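Local coordinates for GDP-mannose-dependent alpha-(1-6)-phosphatidylinositol monomannoside mannosyltransferase (Corynebacterium glutamicum, PDB 3OKP), which is a glycosyltransferase of the GT-B clan, made of two Rossmann-like domains and modelled with guanosine-5'-diphosphate-alpha-D-mannose bound, at residues K6-T11 / A79-E84; D27-A30 / S36-V39; W124-G129 / L152-S157; V141-Y146 / T373-S378; T188-K191 / T195-T198. One frame throughout, in Å; residues are numbered along the deposited sequence.

Contact 1 (K6-T11 / A79-E84)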
# COMPACT_ATOMS: atom_id res chain seq x y z
N LYS A 6 -16.76 -6.37 19.74
CA LYS A 6 -17.09 -5.12 19.07
C LYS A 6 -15.89 -4.18 19.07
O LYS A 6 -15.18 -4.05 20.07
CB LYS A 6 -18.27 -4.45 19.77
CG LYS A 6 -19.09 -3.50 18.92
CD LYS A 6 -20.47 -3.33 19.53
CE LYS A 6 -21.27 -2.23 18.84
NZ LYS A 6 -22.56 -1.99 19.56
N THR A 7 -15.66 -3.52 17.93
CA THR A 7 -14.48 -2.67 17.74
C THR A 7 -14.85 -1.22 17.46
O THR A 7 -15.69 -0.93 16.60
CB THR A 7 -13.59 -3.20 16.59
OG1 THR A 7 -13.26 -4.58 16.83
CG2 THR A 7 -12.30 -2.39 16.48
N LEU A 8 -14.21 -0.31 18.19
CA LEU A 8 -14.26 1.11 17.89
C LEU A 8 -12.97 1.51 17.18
O LEU A 8 -11.88 1.35 17.72
CB LEU A 8 -14.46 1.95 19.15
CG LEU A 8 -14.49 3.48 19.01
CD1 LEU A 8 -15.71 3.96 18.23
CD2 LEU A 8 -14.44 4.15 20.38
N VAL A 9 -13.11 2.02 15.96
CA VAL A 9 -11.98 2.52 15.18
C VAL A 9 -11.84 4.02 15.42
O VAL A 9 -12.75 4.80 15.11
CB VAL A 9 -12.14 2.22 13.67
CG1 VAL A 9 -10.91 2.69 12.89
CG2 VAL A 9 -12.38 0.73 13.43
N VAL A 10 -10.70 4.43 15.97
CA VAL A 10 -10.43 5.82 16.32
C VAL A 10 -9.40 6.37 15.33
O VAL A 10 -8.28 5.88 15.26
CB VAL A 10 -9.91 5.96 17.78
CG1 VAL A 10 -9.57 7.41 18.11
CG2 VAL A 10 -10.93 5.40 18.76
N THR A 11 -9.79 7.40 14.58
CA THR A 11 -8.97 7.84 13.45
C THR A 11 -9.21 9.28 12.99
O THR A 11 -10.34 9.77 12.97
CB THR A 11 -9.12 6.86 12.23
OG1 THR A 11 -8.26 7.26 11.17
CG2 THR A 11 -10.58 6.80 11.73
N ALA A 79 -14.09 7.67 25.36
CA ALA A 79 -14.45 6.90 26.55
C ALA A 79 -15.95 6.63 26.65
O ALA A 79 -16.36 5.52 27.00
CB ALA A 79 -13.93 7.59 27.81
N GLU A 80 -16.76 7.64 26.36
CA GLU A 80 -18.21 7.50 26.46
C GLU A 80 -18.81 6.61 25.37
O GLU A 80 -19.80 5.92 25.61
CB GLU A 80 -18.91 8.87 26.50
CG GLU A 80 -18.88 9.53 27.88
CD GLU A 80 -19.51 8.67 28.97
OE1 GLU A 80 -20.70 8.30 28.83
OE2 GLU A 80 -18.82 8.37 29.97
N ILE A 81 -18.19 6.61 24.19
CA ILE A 81 -18.58 5.71 23.10
C ILE A 81 -18.26 4.26 23.47
O ILE A 81 -19.08 3.36 23.28
CB ILE A 81 -17.91 6.09 21.75
CG1 ILE A 81 -18.39 7.48 21.29
CG2 ILE A 81 -18.21 5.04 20.68
CD1 ILE A 81 -17.51 8.12 20.22
N ILE A 82 -17.06 4.04 24.02
CA ILE A 82 -16.63 2.72 24.49
C ILE A 82 -17.67 2.10 25.42
O ILE A 82 -18.05 0.93 25.26
CB ILE A 82 -15.23 2.78 25.18
CG1 ILE A 82 -14.14 3.00 24.12
CG2 ILE A 82 -14.95 1.51 25.99
CD1 ILE A 82 -12.82 3.53 24.67
N ARG A 83 -18.16 2.88 26.38
CA ARG A 83 -19.14 2.40 27.35
C ARG A 83 -20.56 2.28 26.77
O ARG A 83 -21.26 1.31 27.06
CB ARG A 83 -19.12 3.26 28.61
CG ARG A 83 -17.80 3.15 29.39
CD ARG A 83 -17.79 4.03 30.62
NE ARG A 83 -17.62 5.45 30.30
CZ ARG A 83 -16.52 6.16 30.54
NH1 ARG A 83 -15.47 5.60 31.13
NH2 ARG A 83 -16.48 7.44 30.20
N GLU A 84 -20.96 3.25 25.95
CA GLU A 84 -22.31 3.26 25.37
C GLU A 84 -22.53 2.16 24.33
O GLU A 84 -23.59 1.53 24.29
CB GLU A 84 -22.64 4.62 24.75

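Contact 2 (D27-A30 / S36-V39)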
# COMPACT_ATOMS: atom_id res chain seq x y z
N ASP A 27 -11.06 -0.30 3.42
CA ASP A 27 -11.04 -1.66 2.88
C ASP A 27 -10.92 -2.75 3.95
O ASP A 27 -11.51 -3.82 3.81
CB ASP A 27 -9.96 -1.82 1.80
CG ASP A 27 -10.23 -0.95 0.58
OD1 ASP A 27 -11.40 -0.56 0.35
OD2 ASP A 27 -9.27 -0.66 -0.16
N PHE A 28 -10.18 -2.48 5.02
CA PHE A 28 -10.11 -3.42 6.15
C PHE A 28 -11.43 -3.52 6.92
O PHE A 28 -11.86 -4.62 7.28
CB PHE A 28 -8.96 -3.09 7.10
CG PHE A 28 -7.71 -3.90 6.84
CD1 PHE A 28 -7.72 -5.28 7.02
CD2 PHE A 28 -6.54 -3.28 6.43
CE1 PHE A 28 -6.58 -6.04 6.77
CE2 PHE A 28 -5.39 -4.03 6.18
CZ PHE A 28 -5.41 -5.41 6.35
N ILE A 29 -12.08 -2.37 7.15
CA ILE A 29 -13.37 -2.35 7.86
C ILE A 29 -14.44 -3.13 7.08
O ILE A 29 -15.25 -3.85 7.67
CB ILE A 29 -13.85 -0.89 8.15
CG1 ILE A 29 -12.95 -0.23 9.20
CG2 ILE A 29 -15.29 -0.88 8.65
CD1 ILE A 29 -13.07 1.30 9.27
N ALA A 30 -14.41 -2.99 5.75
CA ALA A 30 -15.37 -3.66 4.86
C ALA A 30 -15.29 -5.19 4.91
O ALA A 30 -16.25 -5.87 4.53
CB ALA A 30 -15.20 -3.15 3.43
N SER A 36 -20.37 -5.25 14.09
CA SER A 36 -19.30 -5.32 15.09
C SER A 36 -18.29 -4.16 14.98
O SER A 36 -17.27 -4.16 15.67
CB SER A 36 -18.57 -6.67 15.01
OG SER A 36 -17.63 -6.69 13.94
N ILE A 37 -18.60 -3.19 14.13
CA ILE A 37 -17.71 -2.06 13.87
C ILE A 37 -18.40 -0.72 14.12
O ILE A 37 -19.52 -0.50 13.66
CB ILE A 37 -17.18 -2.07 12.40
CG1 ILE A 37 -16.31 -3.31 12.13
CG2 ILE A 37 -16.44 -0.76 12.08
CD1 ILE A 37 -14.89 -3.26 12.71
N VAL A 38 -17.72 0.15 14.87
CA VAL A 38 -18.11 1.55 15.00
C VAL A 38 -16.87 2.41 14.73
O VAL A 38 -15.77 2.07 15.17
CB VAL A 38 -18.68 1.89 16.42
CG1 VAL A 38 -19.20 3.32 16.46
CG2 VAL A 38 -19.79 0.91 16.82
N VAL A 39 -17.05 3.50 13.98
CA VAL A 39 -15.95 4.42 13.69
C VAL A 39 -16.14 5.75 14.41
O VAL A 39 -17.25 6.30 14.44
CB VAL A 39 -15.77 4.65 12.16
CG1 VAL A 39 -14.62 5.63 11.88
CG2 VAL A 39 -15.52 3.33 11.44

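Contact 3 (W124-G129 / L152-S157)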
# COMPACT_ATOMS: atom_id res chain seq x y z
N TRP A 124 9.77 8.49 13.17
CA TRP A 124 9.55 8.76 14.60
C TRP A 124 10.59 8.07 15.50
O TRP A 124 10.86 8.53 16.61
CB TRP A 124 8.14 8.34 15.02
CG TRP A 124 7.05 9.33 14.66
CD1 TRP A 124 6.70 9.74 13.41
CD2 TRP A 124 6.17 10.01 15.57
NE1 TRP A 124 5.66 10.64 13.48
CE2 TRP A 124 5.32 10.82 14.80
CE3 TRP A 124 6.02 10.01 16.97
CZ2 TRP A 124 4.33 11.64 15.37
CZ3 TRP A 124 5.04 10.82 17.54
CH2 TRP A 124 4.20 11.62 16.73
N SER A 125 11.16 6.97 15.02
CA SER A 125 12.17 6.23 15.79
C SER A 125 13.56 6.87 15.72
O SER A 125 14.51 6.38 16.34
CB SER A 125 12.23 4.77 15.34
OG SER A 125 12.75 4.65 14.02
N MET A 126 13.68 7.98 14.98
CA MET A 126 14.97 8.64 14.73
C MET A 126 15.25 9.83 15.64
O MET A 126 16.39 10.28 15.74
CB MET A 126 15.06 9.08 13.26
CG MET A 126 14.92 7.96 12.24
SD MET A 126 16.16 6.66 12.39
CE MET A 126 17.66 7.52 11.90
N LEU A 127 14.21 10.35 16.29
CA LEU A 127 14.35 11.51 17.18
C LEU A 127 14.09 11.11 18.64
O LEU A 127 13.27 10.23 18.89
CB LEU A 127 13.39 12.63 16.76
CG LEU A 127 13.67 13.36 15.44
CD1 LEU A 127 12.40 14.02 14.92
CD2 LEU A 127 14.79 14.38 15.59
N PRO A 128 14.80 11.76 19.60
CA PRO A 128 14.67 11.40 21.02
C PRO A 128 13.25 11.54 21.56
O PRO A 128 12.76 10.63 22.24
CB PRO A 128 15.60 12.40 21.72
CG PRO A 128 16.55 12.85 20.67
CD PRO A 128 15.76 12.86 19.40
N GLY A 129 12.59 12.65 21.25
CA GLY A 129 11.24 12.93 21.72
C GLY A 129 10.17 12.04 21.11
O GLY A 129 9.34 11.48 21.83
N LEU A 152 9.02 -2.93 10.67
CA LEU A 152 9.15 -3.52 12.00
C LEU A 152 10.58 -3.43 12.54
O LEU A 152 10.78 -2.98 13.68
CB LEU A 152 8.66 -4.97 12.02
CG LEU A 152 8.70 -5.67 13.39
CD1 LEU A 152 7.76 -5.00 14.39
CD2 LEU A 152 8.40 -7.15 13.28
N ARG A 153 11.56 -3.83 11.74
CA ARG A 153 12.97 -3.75 12.15
C ARG A 153 13.39 -2.32 12.50
O ARG A 153 14.13 -2.11 13.47
CB ARG A 153 13.88 -4.33 11.07
CG ARG A 153 15.36 -4.40 11.48
CD ARG A 153 16.22 -5.13 10.46
NE ARG A 153 16.45 -4.35 9.24
CZ ARG A 153 15.85 -4.57 8.08
NH1 ARG A 153 14.97 -5.56 7.95
NH2 ARG A 153 16.13 -3.81 7.03
N ARG A 154 12.90 -1.35 11.74
CA ARG A 154 13.26 0.06 11.94
C ARG A 154 12.74 0.65 13.26
O ARG A 154 13.42 1.47 13.87
CB ARG A 154 12.78 0.92 10.76
CG ARG A 154 13.40 0.60 9.38
CD ARG A 154 14.91 0.89 9.28
NE ARG A 154 15.25 2.26 9.66
CZ ARG A 154 15.42 3.28 8.81
NH1 ARG A 154 15.27 3.10 7.50
NH2 ARG A 154 15.73 4.48 9.28
N PHE A 155 11.55 0.23 13.70
CA PHE A 155 10.94 0.85 14.89
C PHE A 155 10.61 -0.05 16.09
O PHE A 155 10.09 0.43 17.10
CB PHE A 155 9.70 1.70 14.50
CG PHE A 155 8.58 0.92 13.85
CD1 PHE A 155 7.98 1.40 12.69
CD2 PHE A 155 8.10 -0.27 14.41
CE1 PHE A 155 6.94 0.70 12.08
CE2 PHE A 155 7.07 -0.97 13.81
CZ PHE A 155 6.48 -0.49 12.64
N LYS A 156 10.92 -1.34 15.98
CA LYS A 156 10.57 -2.31 17.03
C LYS A 156 11.11 -1.93 18.42
O LYS A 156 10.36 -1.94 19.40
CB LYS A 156 11.03 -3.73 16.66
CG LYS A 156 10.36 -4.83 17.48
CD LYS A 156 10.95 -6.20 17.17
CE LYS A 156 10.18 -7.31 17.87
NZ LYS A 156 10.33 -7.28 19.35
N SER A 157 12.40 -1.60 18.49
CA SER A 157 13.04 -1.25 19.76
C SER A 157 12.43 -0.00 20.41
O SER A 157 12.41 0.11 21.64
CB SER A 157 14.56 -1.08 19.58
OG SER A 157 14.87 0.04 18.77

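Contact 4 (V141-Y146 / T373-S378)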
# COMPACT_ATOMS: atom_id res chain seq x y z
N VAL A 141 -0.49 -0.25 24.41
CA VAL A 141 -1.12 -0.96 23.30
C VAL A 141 -0.85 -2.47 23.40
O VAL A 141 0.28 -2.89 23.66
CB VAL A 141 -0.63 -0.41 21.93
CG1 VAL A 141 -0.95 -1.36 20.80
CG2 VAL A 141 -1.25 0.96 21.66
N ASP A 142 -1.89 -3.27 23.20
CA ASP A 142 -1.79 -4.72 23.30
C ASP A 142 -1.29 -5.35 22.00
O ASP A 142 -0.51 -6.30 22.02
CB ASP A 142 -3.14 -5.33 23.71
CG ASP A 142 -3.67 -4.74 25.00
OD1 ASP A 142 -2.96 -4.84 26.03
OD2 ASP A 142 -4.78 -4.17 24.99
N VAL A 143 -1.76 -4.81 20.88
CA VAL A 143 -1.38 -5.30 19.56
C VAL A 143 -0.93 -4.15 18.67
O VAL A 143 -1.70 -3.23 18.40
CB VAL A 143 -2.54 -6.07 18.86
CG1 VAL A 143 -2.10 -6.59 17.50
CG2 VAL A 143 -3.05 -7.22 19.73
N LEU A 144 0.32 -4.20 18.23
CA LEU A 144 0.82 -3.23 17.26
C LEU A 144 0.98 -3.89 15.90
O LEU A 144 1.74 -4.86 15.76
CB LEU A 144 2.14 -2.61 17.72
CG LEU A 144 2.57 -1.38 16.92
CD1 LEU A 144 1.96 -0.10 17.50
CD2 LEU A 144 4.08 -1.27 16.86
N THR A 145 0.27 -3.38 14.91
CA THR A 145 0.37 -3.93 13.56
C THR A 145 1.39 -3.17 12.70
O THR A 145 1.62 -1.97 12.91
CB THR A 145 -1.00 -4.06 12.83
OG1 THR A 145 -1.37 -2.80 12.25
CG2 THR A 145 -2.09 -4.55 13.79
N TYR A 146 2.00 -3.88 11.76
CA TYR A 146 3.02 -3.32 10.88
C TYR A 146 2.82 -3.82 9.45
O TYR A 146 2.24 -4.89 9.25
CB TYR A 146 4.42 -3.69 11.40
CG TYR A 146 4.69 -5.19 11.46
CD1 TYR A 146 5.23 -5.86 10.36
CD2 TYR A 146 4.42 -5.93 12.61
CE1 TYR A 146 5.49 -7.23 10.41
CE2 TYR A 146 4.66 -7.30 12.66
CZ TYR A 146 5.20 -7.94 11.56
OH TYR A 146 5.45 -9.30 11.60
N THR A 373 -9.77 -10.25 11.33
CA THR A 373 -10.79 -10.94 12.12
C THR A 373 -10.14 -11.67 13.31
O THR A 373 -10.62 -11.57 14.44
CB THR A 373 -11.62 -11.92 11.26
OG1 THR A 373 -12.24 -11.19 10.20
CG2 THR A 373 -12.71 -12.60 12.09
N ASN A 374 -9.03 -12.36 13.04
CA ASN A 374 -8.29 -13.07 14.08
C ASN A 374 -7.77 -12.15 15.19
O ASN A 374 -7.78 -12.53 16.36
CB ASN A 374 -7.13 -13.87 13.47
CG ASN A 374 -7.61 -15.04 12.62
OD1 ASN A 374 -8.78 -15.43 12.66
ND2 ASN A 374 -6.70 -15.59 11.82
N ILE A 375 -7.33 -10.96 14.81
CA ILE A 375 -6.87 -9.96 15.77
C ILE A 375 -8.04 -9.43 16.61
O ILE A 375 -7.95 -9.39 17.84
CB ILE A 375 -6.12 -8.78 15.07
CG1 ILE A 375 -4.87 -9.30 14.35
CG2 ILE A 375 -5.74 -7.69 16.08
CD1 ILE A 375 -4.24 -8.31 13.38
N LEU A 376 -9.12 -9.05 15.95
CA LEU A 376 -10.27 -8.44 16.62
C LEU A 376 -11.16 -9.42 17.39
O LEU A 376 -11.85 -9.02 18.33
CB LEU A 376 -11.12 -7.63 15.62
CG LEU A 376 -10.44 -6.47 14.88
CD1 LEU A 376 -11.41 -5.84 13.89
CD2 LEU A 376 -9.91 -5.42 15.85
N GLN A 377 -11.13 -10.69 17.00
CA GLN A 377 -12.04 -11.68 17.60
C GLN A 377 -11.39 -12.64 18.60
O GLN A 377 -12.10 -13.36 19.30
CB GLN A 377 -12.80 -12.46 16.52
CG GLN A 377 -13.78 -11.62 15.70
CD GLN A 377 -14.75 -10.83 16.56
OE1 GLN A 377 -15.24 -11.31 17.58
NE2 GLN A 377 -15.05 -9.60 16.14
N SER A 378 -10.06 -12.65 18.66
CA SER A 378 -9.36 -13.48 19.63
C SER A 378 -9.47 -12.90 21.04
O SER A 378 -9.52 -11.68 21.21
CB SER A 378 -7.88 -13.67 19.25
OG SER A 378 -7.19 -12.43 19.24

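Contact 5 (T188-K191 / T195-T198)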
# COMPACT_ATOMS: atom_id res chain seq x y z
N THR A 188 -6.71 -3.33 -25.60
CA THR A 188 -5.98 -2.32 -24.83
C THR A 188 -4.72 -1.87 -25.57
O THR A 188 -4.45 -0.67 -25.68
CB THR A 188 -5.63 -2.84 -23.40
OG1 THR A 188 -6.83 -3.14 -22.69
CG2 THR A 188 -4.83 -1.81 -22.61
N ARG A 189 -3.97 -2.84 -26.09
CA ARG A 189 -2.75 -2.55 -26.85
C ARG A 189 -3.03 -1.71 -28.09
O ARG A 189 -2.30 -0.76 -28.38
CB ARG A 189 -2.02 -3.85 -27.20
CG ARG A 189 -1.20 -4.40 -26.05
CD ARG A 189 -0.97 -5.90 -26.15
NE ARG A 189 -0.00 -6.34 -25.15
CZ ARG A 189 1.30 -6.45 -25.37
NH1 ARG A 189 1.82 -6.18 -26.56
NH2 ARG A 189 2.10 -6.85 -24.38
N LYS A 190 -4.09 -2.06 -28.81
CA LYS A 190 -4.51 -1.30 -29.99
C LYS A 190 -4.95 0.13 -29.64
O LYS A 190 -4.68 1.06 -30.40
CB LYS A 190 -5.62 -2.03 -30.75
CG LYS A 190 -5.14 -3.26 -31.52
CD LYS A 190 -6.24 -3.84 -32.39
CE LYS A 190 -5.78 -5.13 -33.07
NZ LYS A 190 -5.58 -6.24 -32.10
N LYS A 191 -5.60 0.28 -28.49
CA LYS A 191 -5.97 1.60 -27.96
C LYS A 191 -4.73 2.47 -27.74
O LYS A 191 -4.76 3.68 -27.99
CB LYS A 191 -6.77 1.45 -26.66
CG LYS A 191 -7.28 2.77 -26.07
CD LYS A 191 -8.07 2.54 -24.78
CE LYS A 191 -8.72 3.82 -24.28
NZ LYS A 191 -7.72 4.78 -23.73
N THR A 195 0.48 -3.38 -30.84
CA THR A 195 -0.09 -4.63 -31.35
C THR A 195 0.11 -5.78 -30.36
O THR A 195 0.62 -5.57 -29.25
CB THR A 195 0.52 -5.03 -32.72
OG1 THR A 195 1.90 -5.39 -32.54
CG2 THR A 195 0.43 -3.89 -33.73
N ASP A 196 -0.28 -6.99 -30.76
CA ASP A 196 -0.07 -8.19 -29.95
C ASP A 196 1.41 -8.51 -29.75
O ASP A 196 1.78 -9.20 -28.80
CB ASP A 196 -0.78 -9.39 -30.59
CG ASP A 196 -2.30 -9.34 -30.45
OD1 ASP A 196 -2.82 -8.44 -29.74
OD2 ASP A 196 -2.97 -10.19 -31.05
N THR A 197 2.26 -7.99 -30.65
CA THR A 197 3.69 -8.32 -30.64
C THR A 197 4.57 -7.29 -29.91
O THR A 197 5.73 -7.57 -29.62
CB THR A 197 4.23 -8.54 -32.07
OG1 THR A 197 4.01 -7.37 -32.87
CG2 THR A 197 3.56 -9.75 -32.72
N THR A 198 4.01 -6.12 -29.62
CA THR A 198 4.75 -5.04 -28.95
C THR A 198 5.24 -5.47 -27.56
O THR A 198 4.44 -5.89 -26.72
CB THR A 198 3.90 -3.75 -28.81
OG1 THR A 198 3.27 -3.46 -30.06
CG2 THR A 198 4.76 -2.56 -28.38
O HOH W 1 -3.29 -5.69 -30.04
O HOH W 2 -4.96 -8.75 -32.85

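Contact 1 (K6-T11 / A79-E84)
With CG of L8 swung anti to its backbone nitrogen (chi1 178°), the leucine points from strand 7-11 toward helix 72-84, while I81 holds CG2 anti to its own nitrogen (CG1 at chi1 -64°), the position from which the short branch meets the incoming fork. The two methyls of L8 straddle this single carbon: CD1 of L8 lies 3.7 Å from I81 CG2, and CD2 of L8 is 3.9 Å from the same I81 atom. CD2 has a second neighbour one residue further on, since it also reaches I82 CG1 at 3.9 Å. Both isoleucine side chains cross the leucine at about a right angle. The pairing illustrates how a Rossmann-like domain covers its sheet: helix 72-84 belongs to the crossover that leaves the edge strand 59-63 and enters the sheet again at strand 89-92, passing strands 37-42 and 7-11. Around the same leucine lie M78 of the helix, V38 and F40 of strand 37-42, and I87, while I82 also rests on V90.

Contact 2 (D27-A30 / S36-V39)
The last residues of helix 20-29 come back over the start of strand 37-42, bringing the CA atoms of I29 and I37 within 7.4 Å of each other. One isoleucine spans the gap and uses both of its branches. Its short branch meets the short branch of its counterpart, I29 CG2 lying 3.6 Å from I37 CG2, whereas the long branch leans along the strand until I29 CD1 stands 3.9 Å from V39 CG2. This division of labour follows from chi1 of I29 (-69°), which places CG1 beside the backbone nitrogen and CG2 anti to it. On the strand, I37 and V39 are two residues apart and direct their CB atoms toward the helix; V38 between them turns to the far side of the sheet. All three touching residues are buried, and Y58 extends the apolar patch by packing on I29 and V39. The strand is fixed from both flanks, V38 bonding through its backbone to T7 and V9, and V39 to E59 and I61. Strand 7-11, helix 20-29 and strand 37-42 form a beta-alpha-beta crossover, the unit from which Rossmann-like domains are assembled, with I29 packing the end of the helix on the second strand.

Contact 3 (W124-G129 / L152-S157)
S125 opens the contact by setting its short side chain against helix 149-159, S125 CB lying 4.1 Å from F155 CB. Its OG, held between the backbone nitrogen and the carbonyl carbon (chi1 69°), stands 3.3 Å from R154 O, but the hydrogen bond of this hydroxyl goes to V122 O. Next comes M126, whose chain is bent at chi2 (-60°), which brings the sulfur toward the helix. There M126 SD sits 3.8 Å from R154 NH2, in the guanidinium plane and at its edge, so the sulfur does not lie over the face of the group. R154 bends likewise, and its polar end has firmer partners: NH1 is hydrogen-bonded to Y150 OH and to G286 O. L127 follows at the N-cap position, and with P128 the chain enters helix 128-140. That helix ties the two segments together through R131, which gives NH1 to S125 O and NH2 to S157 OG. On the inner side, F155 carries its ring away from the loop to T117 and Y146 and meets F159 edge-to-face. The contact sits between the start of helix 128-140 and helix 149-159, with strand 143-146 beneath the latter, where the loop between strand 275-278 and helix 294-301 brings G286 and L287 of the second domain against the first, L287 packing on M126 and R154.

Contact 4 (V141-Y146 / T373-S378)
The meeting of V143 and T145 with I375 belongs to a hallmark of the GT-B fold: the chain finishes its second domain and then crosses back, so that its last helix, here 365-377, lies on the sheet of the first. Strand 143-146 directs V143 and T145 toward that helix, and I375 answers both. Its short branch faces the valine, I375 CG2 being 4.1 Å from V143 CG1; each of these carbons is anti to its own backbone nitrogen, and the two side chains meet at a slant. The long branch of I375 runs on along the strand toward the threonine, ending with CD1 4.4 Å from T145 CG2. T145 takes part through its methyl, while its OG1 is hydrogen-bonded to S116 OG. Polar groups do their work at the end of the helix. S378, the first residue to leave the helical conformation, turns its OG back to N374 O at 2.9 Å, in the carbonyl plane and with a C=O...O angle of 157°, while its backbone nitrogen makes a weak bond to the same oxygen. K112 NZ donates to the carbonyls of I375 and S378, and N89 ND2 to that of L376. The chemistry divides in two: the hydrocarbon contacts are loose and undirected, whereas the last carbonyls are met by directional bonds, and the lysine charge would probably favour that negative end of the helix dipole.

Contact 5 (T188-K191 / T195-T198)
R189 reaches from helix 182-191 into the type I beta turn T195-T198, which carries the chain toward strand 200-204, the first strand of the C-terminal Rossmann-like domain. Direct hydrogen bonds come first. One nitrogen, R189 NH1, grips the carbonyls of both ends of the turn: it lies 3.0 Å from T195 O, with an N-H...O angle of 157°, and 2.6 Å from T198 O, at 160°. Both oxygens sit near the guanidinium plane, and T198 O is met on a lone pair. The arm of R189 is extended from CG to NE, which carries the flat group across the mouth of the turn. The rest of that group is tied down as well, NE giving a hydrogen bond to A272 O and NH2 forming a salt bridge with D274, so its rotation is fixed from several sides.

Charge and water make the second kind of link. K190 and D196 are of opposite sign, but K190 NZ stays 4.2 Å from D196 OD1, beyond a salt bridge. Two waters span the gap instead, both accepting from the ammonium. One donates to D196 OD1 at 2.8 Å, the other donates to D196 OD2 at 3.0 Å, and OD1 is further hydrogen-bonded to S186 OG.

The third kind lies within the turn. The hydroxyls of T195 and T197 share a hydrogen bond. The backbone bond from T198 N to T195 O is weak, but T195 N points almost straight at T198 OG1, 2.9 Å away with an angle of 176°.

Four of the five contacts belong to the N-terminal domain, and contacts 1, 2 and 4 share its seven-stranded parallel sheet. Contacts 1 and 2, with centres about 12 Å apart, meet through neighbouring strands 7-11 and 37-42; contact 4 reaches the first of these where L376 packs on T7. Contact 2 falls within the span of contact 1, and contact 3 opens after contact 1 closes. Contact 3 joins contact 4 through L152 and F155 on Y146, and the two alternate along the chain. Contact 5, in the C-terminal domain about 41 to 52 Å from the other centres, falls in sequence between the halves of contact 4. The chain returns to the first domain with its last helix.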